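PDB 3KKC: TetR family Transcriptional regulator from Streptococcus agalactiae 2603V/R, which probably binds DNA through an N-terminal helix-turn-helix and acts as a transcriptional regulator. Local coordinates for residues E81-E92 with K161-L172. Numbering follows the deposited sequence.
Sequences EEYLVHILKHFE and KMTVEDLLKYYL. With NI (nickel (II) ion), chain E.
The carboxylate of Glu92 meets Val164 with its flat side: methyl CG1 of Val164 lies over the group, 3.5 Å from CD of Glu92, and the two side chains run nearly perpendicular. The imidazoles of His86 and His90 take no part in the packing against helix 164-175. Spaced one helical turn apart, they bind nickel through NE2 at 2.3 Å (His86) and 2.1 Å (His90), and the ring of His70 meets both and supplies a further ligand.

Between the helices the packing is apolar, with no hydrogen bond across. Leu168 is a knob in a hole formed by Glu81, Leu84, Val85 and Leu88. Its CD2 lies 3.6 Å from Glu81 CB and 3.8 Å from Val85 CG2, an approach set by a chi1 of -180° that places CG opposite the backbone N. One turn earlier, Val164 CG2 meets Val85 CG1 at 3.6 Å, while its CB faces CB of Leu88. Thr163 OG1 caps the start of this helix by accepting from Asp166 N.

The axes cross at 124°, 9.7 Å apart, within the C-terminal region of this TetR-family protein. Helix 57-71 backs Ile87, His90 and Phe91; helix 137-157 packs on Leu167, and its Trp155 receives Lys161 in a cation-pi contact. Leu172 rests on helix 107-129, while Phe139 of the second subunit covers Leu167 and Tyr171, bringing helix 164-175 to the dimer interface.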
ATOM      1  N   GLU A  81      22.462  -7.304 -10.274  1.00 83.65           N
ATOM      2  CA  GLU A  81      22.412  -6.748  -8.913  1.00 91.79           C
ATOM      3  C   GLU A  81      23.217  -5.464  -8.697  1.00 94.67           C
ATOM      4  O   GLU A  81      22.958  -4.741  -7.731  1.00 95.91           O
ATOM      5  CB  GLU A  81      22.789  -7.791  -7.858  1.00101.45           C
ATOM      6  CG  GLU A  81      24.040  -8.590  -8.190  1.00112.79           C
ATOM      7  CD  GLU A  81      23.720 -10.038  -8.516  1.00116.48           C
ATOM      8  OE1 GLU A  81      24.143 -10.527  -9.591  1.00116.88           O
ATOM      9  OE2 GLU A  81      23.034 -10.678  -7.689  1.00115.74           O
ATOM     10  N   GLU A  82      24.187  -5.177  -9.570  1.00 91.22           N
ATOM     11  CA  GLU A  82      24.782  -3.839  -9.603  1.00 85.96           C
ATOM     12  C   GLU A  82      23.679  -2.828  -9.965  1.00 78.96           C
ATOM     13  O   GLU A  82      23.562  -1.751  -9.374  1.00 80.73           O
ATOM     14  CB  GLU A  82      25.931  -3.765 -10.612  1.00 89.23           C
ATOM     15  CG  GLU A  82      27.221  -4.446 -10.160  1.00 94.36           C
ATOM     16  CD  GLU A  82      28.392  -4.270 -11.137  1.00 98.34           C
ATOM     17  OE1 GLU A  82      29.489  -4.814 -10.865  1.00 97.57           O
ATOM     18  OE2 GLU A  82      28.225  -3.591 -12.171  1.00100.35           O
ATOM     19  N   TYR A  83      22.880  -3.209 -10.951  1.00 65.63           N
ATOM     20  CA  TYR A  83      21.725  -2.459 -11.416  1.00 64.58           C
ATOM     21  C   TYR A  83      20.691  -2.206 -10.293  1.00 70.36           C
ATOM     22  O   TYR A  83      20.197  -1.089 -10.104  1.00 72.95           O
ATOM     23  CB  TYR A  83      21.129  -3.284 -12.549  1.00 60.79           C
ATOM     24  CG  TYR A  83      19.982  -2.709 -13.338  1.00 64.12           C
ATOM     25  CD1 TYR A  83      20.207  -2.001 -14.510  1.00 59.71           C
ATOM     26  CD2 TYR A  83      18.656  -2.944 -12.948  1.00 66.47           C
ATOM     27  CE1 TYR A  83      19.146  -1.516 -15.254  1.00 68.33           C
ATOM     28  CE2 TYR A  83      17.582  -2.473 -13.692  1.00 67.85           C
ATOM     29  CZ  TYR A  83      17.828  -1.752 -14.839  1.00 72.02           C
ATOM     30  OH  TYR A  83      16.765  -1.272 -15.578  1.00 72.03           O
ATOM     31  N   LEU A  84      20.377  -3.251  -9.543  1.00 71.34           N
ATOM     32  CA  LEU A  84      19.536  -3.122  -8.362  1.00 70.65           C
ATOM     33  C   LEU A  84      20.192  -2.171  -7.370  1.00 66.80           C
ATOM     34  O   LEU A  84      19.548  -1.285  -6.850  1.00 65.08           O
ATOM     35  CB  LEU A  84      19.298  -4.500  -7.699  1.00 73.10           C
ATOM     36  CG  LEU A  84      18.170  -5.378  -8.253  1.00 75.06           C
ATOM     37  CD1 LEU A  84      18.285  -5.502  -9.748  1.00 78.46           C
ATOM     38  CD2 LEU A  84      18.148  -6.765  -7.611  1.00 69.41           C
ATOM     39  N   VAL A  85      21.471  -2.373  -7.082  1.00 67.89           N
ATOM     40  CA  VAL A  85      22.149  -1.521  -6.111  1.00 75.00           C
ATOM     41  C   VAL A  85      22.092  -0.025  -6.481  1.00 79.08           C
ATOM     42  O   VAL A  85      21.849   0.816  -5.615  1.00 78.58           O
ATOM     43  CB  VAL A  85      23.617  -1.952  -5.891  1.00 75.55           C
ATOM     44  CG1 VAL A  85      24.427  -0.780  -5.402  1.00 75.29           C
ATOM     45  CG2 VAL A  85      23.690  -3.098  -4.906  1.00 71.45           C
ATOM     46  N   HIS A  86      22.308   0.300  -7.760  1.00 78.81           N
ATOM     47  CA  HIS A  86      22.285   1.695  -8.226  1.00 72.80           C
ATOM     48  C   HIS A  86      20.900   2.312  -8.000  1.00 72.06           C
ATOM     49  O   HIS A  86      20.782   3.463  -7.565  1.00 67.42           O
ATOM     50  CB  HIS A  86      22.680   1.769  -9.702  1.00 69.49           C
ATOM     51  CG  HIS A  86      22.413   3.099 -10.353  1.00 78.16           C
ATOM     52  ND1 HIS A  86      21.464   3.267 -11.344  1.00 79.18           N
ATOM     53  CD2 HIS A  86      22.982   4.315 -10.173  1.00 78.79           C
ATOM     54  CE1 HIS A  86      21.459   4.527 -11.741  1.00 74.51           C
ATOM     55  NE2 HIS A  86      22.366   5.183 -11.041  1.00 79.16           N
ATOM     56  N   ILE A  87      19.860   1.534  -8.298  1.00 69.48           N
ATOM     57  CA  ILE A  87      18.500   1.971  -8.037  1.00 69.55           C
ATOM     58  C   ILE A  87      18.332   2.287  -6.556  1.00 69.01           C
ATOM     59  O   ILE A  87      17.955   3.396  -6.192  1.00 70.06           O
ATOM     60  CB  ILE A  87      17.475   0.915  -8.469  1.00 69.46           C
ATOM     61  CG1 ILE A  87      17.725   0.526  -9.926  1.00 66.97           C
ATOM     62  CG2 ILE A  87      16.078   1.434  -8.279  1.00 69.05           C
ATOM     63  CD1 ILE A  87      16.585  -0.168 -10.572  1.00 65.15           C
ATOM     64  N   LEU A  88      18.629   1.316  -5.703  1.00 67.51           N
ATOM     65  CA  LEU A  88      18.555   1.532  -4.267  1.00 68.43           C
ATOM     66  C   LEU A  88      19.447   2.699  -3.831  1.00 72.81           C
ATOM     67  O   LEU A  88      19.135   3.384  -2.860  1.00 75.19           O
ATOM     68  CB  LEU A  88      18.929   0.256  -3.500  1.00 65.37           C
ATOM     69  CG  LEU A  88      17.865  -0.791  -3.160  1.00 73.63           C
ATOM     70  CD1 LEU A  88      16.539  -0.563  -3.899  1.00 69.80           C
ATOM     71  CD2 LEU A  88      18.401  -2.213  -3.418  1.00 76.55           C
ATOM     72  N   LYS A  89      20.562   2.918  -4.534  1.00 75.93           N
ATOM     73  CA  LYS A  89      21.494   3.981  -4.151  1.00 79.04           C
ATOM     74  C   LYS A  89      20.766   5.320  -4.191  1.00 80.48           C
ATOM     75  O   LYS A  89      20.850   6.115  -3.257  1.00 82.72           O
ATOM     76  CB  LYS A  89      22.709   4.000  -5.071  1.00 84.05           C
ATOM     77  CG  LYS A  89      23.912   4.760  -4.512  1.00 96.74           C
ATOM     78  CD  LYS A  89      25.239   4.333  -5.187  1.00101.34           C
ATOM     79  CE  LYS A  89      25.302   4.744  -6.661  1.00103.54           C
ATOM     80  NZ  LYS A  89      26.323   4.003  -7.485  1.00102.90           N
ATOM     81  N   HIS A  90      20.028   5.552  -5.274  1.00 76.67           N
ATOM     82  CA  HIS A  90      19.253   6.775  -5.433  1.00 72.02           C
ATOM     83  C   HIS A  90      18.201   6.989  -4.370  1.00 72.03           C
ATOM     84  O   HIS A  90      17.943   8.115  -3.958  1.00 75.31           O
ATOM     85  CB  HIS A  90      18.614   6.822  -6.807  1.00 70.04           C
ATOM     86  CG  HIS A  90      19.551   7.290  -7.865  1.00 78.28           C
ATOM     87  ND1 HIS A  90      19.371   8.473  -8.547  1.00 80.93           N
ATOM     88  CD2 HIS A  90      20.708   6.761  -8.322  1.00 82.97           C
ATOM     89  CE1 HIS A  90      20.361   8.638  -9.404  1.00 82.51           C
ATOM     90  NE2 HIS A  90      21.192   7.620  -9.278  1.00 86.95           N
ATOM     91  N   PHE A  91      17.591   5.912  -3.911  1.00 73.07           N
ATOM     92  CA  PHE A  91      16.547   6.067  -2.924  1.00 73.50           C
ATOM     93  C   PHE A  91      17.115   6.511  -1.575  1.00 74.65           C
ATOM     94  O   PHE A  91      16.508   7.349  -0.897  1.00 82.29           O
ATOM     95  CB  PHE A  91      15.630   4.821  -2.854  1.00 66.45           C
ATOM     96  CG  PHE A  91      14.562   4.794  -3.942  1.00 61.45           C
ATOM     97  CD1 PHE A  91      13.350   5.451  -3.766  1.00 61.29           C
ATOM     98  CD2 PHE A  91      14.782   4.133  -5.147  1.00 61.53           C
ATOM     99  CE1 PHE A  91      12.368   5.451  -4.769  1.00 61.08           C
ATOM    100  CE2 PHE A  91      13.801   4.108  -6.149  1.00 63.03           C
ATOM    101  CZ  PHE A  91      12.592   4.780  -5.960  1.00 62.12           C
ATOM    102  N   GLU A  92      18.293   6.012  -1.210  1.00 69.84           N
ATOM    103  CA  GLU A  92      18.810   6.251   0.143  1.00 77.47           C
ATOM    104  C   GLU A  92      19.302   7.687   0.383  1.00 79.89           C
ATOM    105  O   GLU A  92      19.361   8.140   1.538  1.00 79.71           O
ATOM    106  CB  GLU A  92      19.867   5.203   0.563  1.00 85.32           C
ATOM    107  CG  GLU A  92      21.237   5.353  -0.099  1.00 95.43           C
ATOM    108  CD  GLU A  92      22.349   4.562   0.601  1.00100.14           C
ATOM    109  OE1 GLU A  92      22.216   4.258   1.809  1.00101.95           O
ATOM    110  OE2 GLU A  92      23.366   4.256  -0.063  1.00100.31           O
ATOM    111  N   LYS A 161      19.181   2.503   8.714  1.00 96.06           N
ATOM    112  CA  LYS A 161      18.948   1.642   7.559  1.00 97.77           C
ATOM    113  C   LYS A 161      20.184   0.844   7.177  1.00100.69           C
ATOM    114  O   LYS A 161      21.304   1.356   7.217  1.00105.64           O
ATOM    115  CB  LYS A 161      18.462   2.463   6.364  1.00 95.80           C
ATOM    116  CG  LYS A 161      18.606   3.951   6.571  1.00102.44           C
ATOM    117  CD  LYS A 161      18.340   4.712   5.288  1.00104.92           C
ATOM    118  CE  LYS A 161      16.871   4.706   4.938  1.00103.45           C
ATOM    119  NZ  LYS A 161      16.668   5.235   3.564  1.00103.67           N
HETATM  120  N   MSE A 162      19.974  -0.418   6.819  1.00 97.68           N
HETATM  121  CA  MSE A 162      21.066  -1.257   6.359  1.00 97.75           C
HETATM  122  C   MSE A 162      21.683  -0.709   5.061  1.00 91.36           C
HETATM  123  O   MSE A 162      21.070   0.102   4.363  1.00 86.48           O
HETATM  124  CB  MSE A 162      20.599  -2.709   6.208  1.00 99.80           C
HETATM  125  CG  MSE A 162      19.182  -2.867   5.691  1.00 98.44           C
HETATM  126 SE   MSE A 162      18.482  -4.683   5.849  0.60 89.84          SE
HETATM  127  CE  MSE A 162      18.175  -4.710   7.774  1.00 68.76           C
ATOM    128  N   THR A 163      22.910  -1.126   4.764  1.00 86.50           N
ATOM    129  CA  THR A 163      23.575  -0.680   3.551  1.00 84.25           C
ATOM    130  C   THR A 163      22.756  -1.199   2.397  1.00 80.37           C
ATOM    131  O   THR A 163      22.101  -2.229   2.528  1.00 77.75           O
ATOM    132  CB  THR A 163      24.997  -1.255   3.445  1.00 85.48           C
ATOM    133  OG1 THR A 163      24.918  -2.664   3.181  1.00 90.19           O
ATOM    134  CG2 THR A 163      25.767  -1.017   4.744  1.00 77.89           C
ATOM    135  N   VAL A 164      22.781  -0.509   1.264  1.00 82.99           N
ATOM    136  CA  VAL A 164      21.937  -0.952   0.162  1.00 84.63           C
ATOM    137  C   VAL A 164      22.230  -2.407  -0.177  1.00 86.25           C
ATOM    138  O   VAL A 164      21.314  -3.162  -0.518  1.00 90.65           O
ATOM    139  CB  VAL A 164      22.080  -0.085  -1.092  1.00 80.33           C
ATOM    140  CG1 VAL A 164      22.320   1.343  -0.691  1.00 84.48           C
ATOM    141  CG2 VAL A 164      23.194  -0.607  -1.976  1.00 77.32           C
ATOM    142  N   GLU A 165      23.494  -2.799  -0.061  1.00 80.50           N
ATOM    143  CA  GLU A 165      23.895  -4.162  -0.389  1.00 83.68           C
ATOM    144  C   GLU A 165      23.333  -5.209   0.595  1.00 78.23           C
ATOM    145  O   GLU A 165      22.882  -6.275   0.181  1.00 71.86           O
ATOM    146  CB  GLU A 165      25.424  -4.263  -0.513  1.00 91.08           C
ATOM    147  CG  GLU A 165      26.147  -3.026   0.001  1.00 97.45           C
ATOM    148  CD  GLU A 165      26.589  -2.097  -1.111  1.00 99.68           C
ATOM    149  OE1 GLU A 165      26.736  -0.888  -0.832  1.00 99.75           O
ATOM    150  OE2 GLU A 165      26.800  -2.579  -2.251  1.00100.27           O
ATOM    151  N   ASP A 166      23.367  -4.906   1.888  1.00 79.09           N
ATOM    152  CA  ASP A 166      22.672  -5.733   2.865  1.00 81.65           C
ATOM    153  C   ASP A 166      21.181  -5.925   2.526  1.00 80.71           C
ATOM    154  O   ASP A 166      20.676  -7.040   2.512  1.00 80.33           O
ATOM    155  CB  ASP A 166      22.837  -5.145   4.267  1.00 87.73           C
ATOM    156  CG  ASP A 166      24.205  -5.449   4.864  1.00 92.75           C
ATOM    157  OD1 ASP A 166      24.905  -6.307   4.290  1.00 90.02           O
ATOM    158  OD2 ASP A 166      24.576  -4.846   5.899  1.00 95.67           O
ATOM    159  N   LEU A 167      20.474  -4.842   2.246  1.00 81.46           N
ATOM    160  CA  LEU A 167      19.056  -4.963   1.938  1.00 81.18           C
ATOM    161  C   LEU A 167      18.824  -5.765   0.656  1.00 81.71           C
ATOM    162  O   LEU A 167      17.899  -6.584   0.580  1.00 82.37           O
ATOM    163  CB  LEU A 167      18.390  -3.586   1.829  1.00 77.92           C
ATOM    164  CG  LEU A 167      16.877  -3.623   1.570  1.00 76.74           C
ATOM    165  CD1 LEU A 167      16.028  -3.348   2.850  1.00 63.07           C
ATOM    166  CD2 LEU A 167      16.491  -2.694   0.429  1.00 76.02           C
ATOM    167  N   LEU A 168      19.645  -5.520  -0.360  1.00 79.87           N
ATOM    168  CA  LEU A 168      19.497  -6.249  -1.610  1.00 81.09           C
ATOM    169  C   LEU A 168      19.713  -7.740  -1.356  1.00 83.73           C
ATOM    170  O   LEU A 168      19.114  -8.602  -1.999  1.00 83.09           O
ATOM    171  CB  LEU A 168      20.503  -5.764  -2.640  1.00 81.35           C
ATOM    172  CG  LEU A 168      20.335  -6.532  -3.948  1.00 78.82           C
ATOM    173  CD1 LEU A 168      18.951  -6.241  -4.569  1.00 70.23           C
ATOM    174  CD2 LEU A 168      21.479  -6.233  -4.914  1.00 78.25           C
ATOM    175  N   LYS A 169      20.576  -8.022  -0.393  1.00 81.53           N
ATOM    176  CA  LYS A 169      20.930  -9.378  -0.028  1.00 82.43           C
ATOM    177  C   LYS A 169      19.765 -10.069   0.669  1.00 80.89           C
ATOM    178  O   LYS A 169      19.262 -11.101   0.206  1.00 80.16           O
ATOM    179  CB  LYS A 169      22.161  -9.341   0.893  1.00 87.30           C
ATOM    180  CG  LYS A 169      22.435 -10.615   1.678  1.00 92.56           C
ATOM    181  CD  LYS A 169      23.457 -10.375   2.784  1.00 98.57           C
ATOM    182  CE  LYS A 169      23.873 -11.686   3.450  1.00102.44           C
ATOM    183  NZ  LYS A 169      24.679 -11.460   4.687  1.00103.04           N
ATOM    184  N   TYR A 170      19.361  -9.500   1.798  1.00 83.26           N
ATOM    185  CA  TYR A 170      18.267 -10.038   2.593  1.00 85.87           C
ATOM    186  C   TYR A 170      16.977 -10.159   1.785  1.00 82.88           C
ATOM    187  O   TYR A 170      16.143 -11.009   2.058  1.00 89.53           O
ATOM    188  CB  TYR A 170      18.062  -9.201   3.856  1.00 87.62           C
ATOM    189  CG  TYR A 170      19.256  -9.273   4.772  1.00 92.60           C
ATOM    190  CD1 TYR A 170      19.857 -10.496   5.046  1.00 97.13           C
ATOM    191  CD2 TYR A 170      19.792  -8.132   5.356  1.00 94.50           C
ATOM    192  CE1 TYR A 170      20.966 -10.586   5.883  1.00101.44           C
ATOM    193  CE2 TYR A 170      20.906  -8.208   6.200  1.00 96.52           C
ATOM    194  CZ  TYR A 170      21.490  -9.444   6.461  1.00101.21           C
ATOM    195  OH  TYR A 170      22.596  -9.554   7.295  1.00102.36           O
ATOM    196  N   TYR A 171      16.825  -9.340   0.762  1.00 75.78           N
ATOM    197  CA  TYR A 171      15.651  -9.467  -0.064  1.00 75.48           C
ATOM    198  C   TYR A 171      15.777 -10.645  -1.031  1.00 77.83           C
ATOM    199  O   TYR A 171      14.849 -11.450  -1.180  1.00 81.19           O
ATOM    200  CB  TYR A 171      15.369  -8.166  -0.821  1.00 74.34           C
ATOM    201  CG  TYR A 171      14.322  -8.355  -1.891  1.00 71.79           C
ATOM    202  CD1 TYR A 171      12.973  -8.356  -1.583  1.00 67.02           C
ATOM    203  CD2 TYR A 171      14.693  -8.589  -3.206  1.00 75.73           C
ATOM    204  CE1 TYR A 171      12.014  -8.562  -2.567  1.00 67.50           C
ATOM    205  CE2 TYR A 171      13.748  -8.788  -4.187  1.00 75.19           C
ATOM    206  CZ  TYR A 171      12.413  -8.772  -3.868  1.00 68.83           C
ATOM    207  OH  TYR A 171      11.496  -8.973  -4.877  1.00 69.18           O
ATOM    208  N   LEU A 172      16.923 -10.737  -1.692  1.00 79.52           N
ATOM    209  CA  LEU A 172      17.159 -11.782  -2.680  1.00 76.28           C
ATOM    210  C   LEU A 172      17.133 -13.180  -2.047  1.00 74.82           C
ATOM    211  O   LEU A 172      16.640 -14.138  -2.649  1.00 68.59           O
ATOM    212  CB  LEU A 172      18.488 -11.533  -3.385  1.00 73.51           C
ATOM    213  CG  LEU A 172      18.468 -11.072  -4.851  1.00 76.25           C
ATOM    214  CD1 LEU A 172      17.073 -10.643  -5.391  1.00 43.19           C
ATOM    215  CD2 LEU A 172      19.516  -9.981  -5.099  1.00 71.55           C
TER
HETATM  216 NI    NI E 201      22.813   7.369 -10.671  0.80 71.45          NI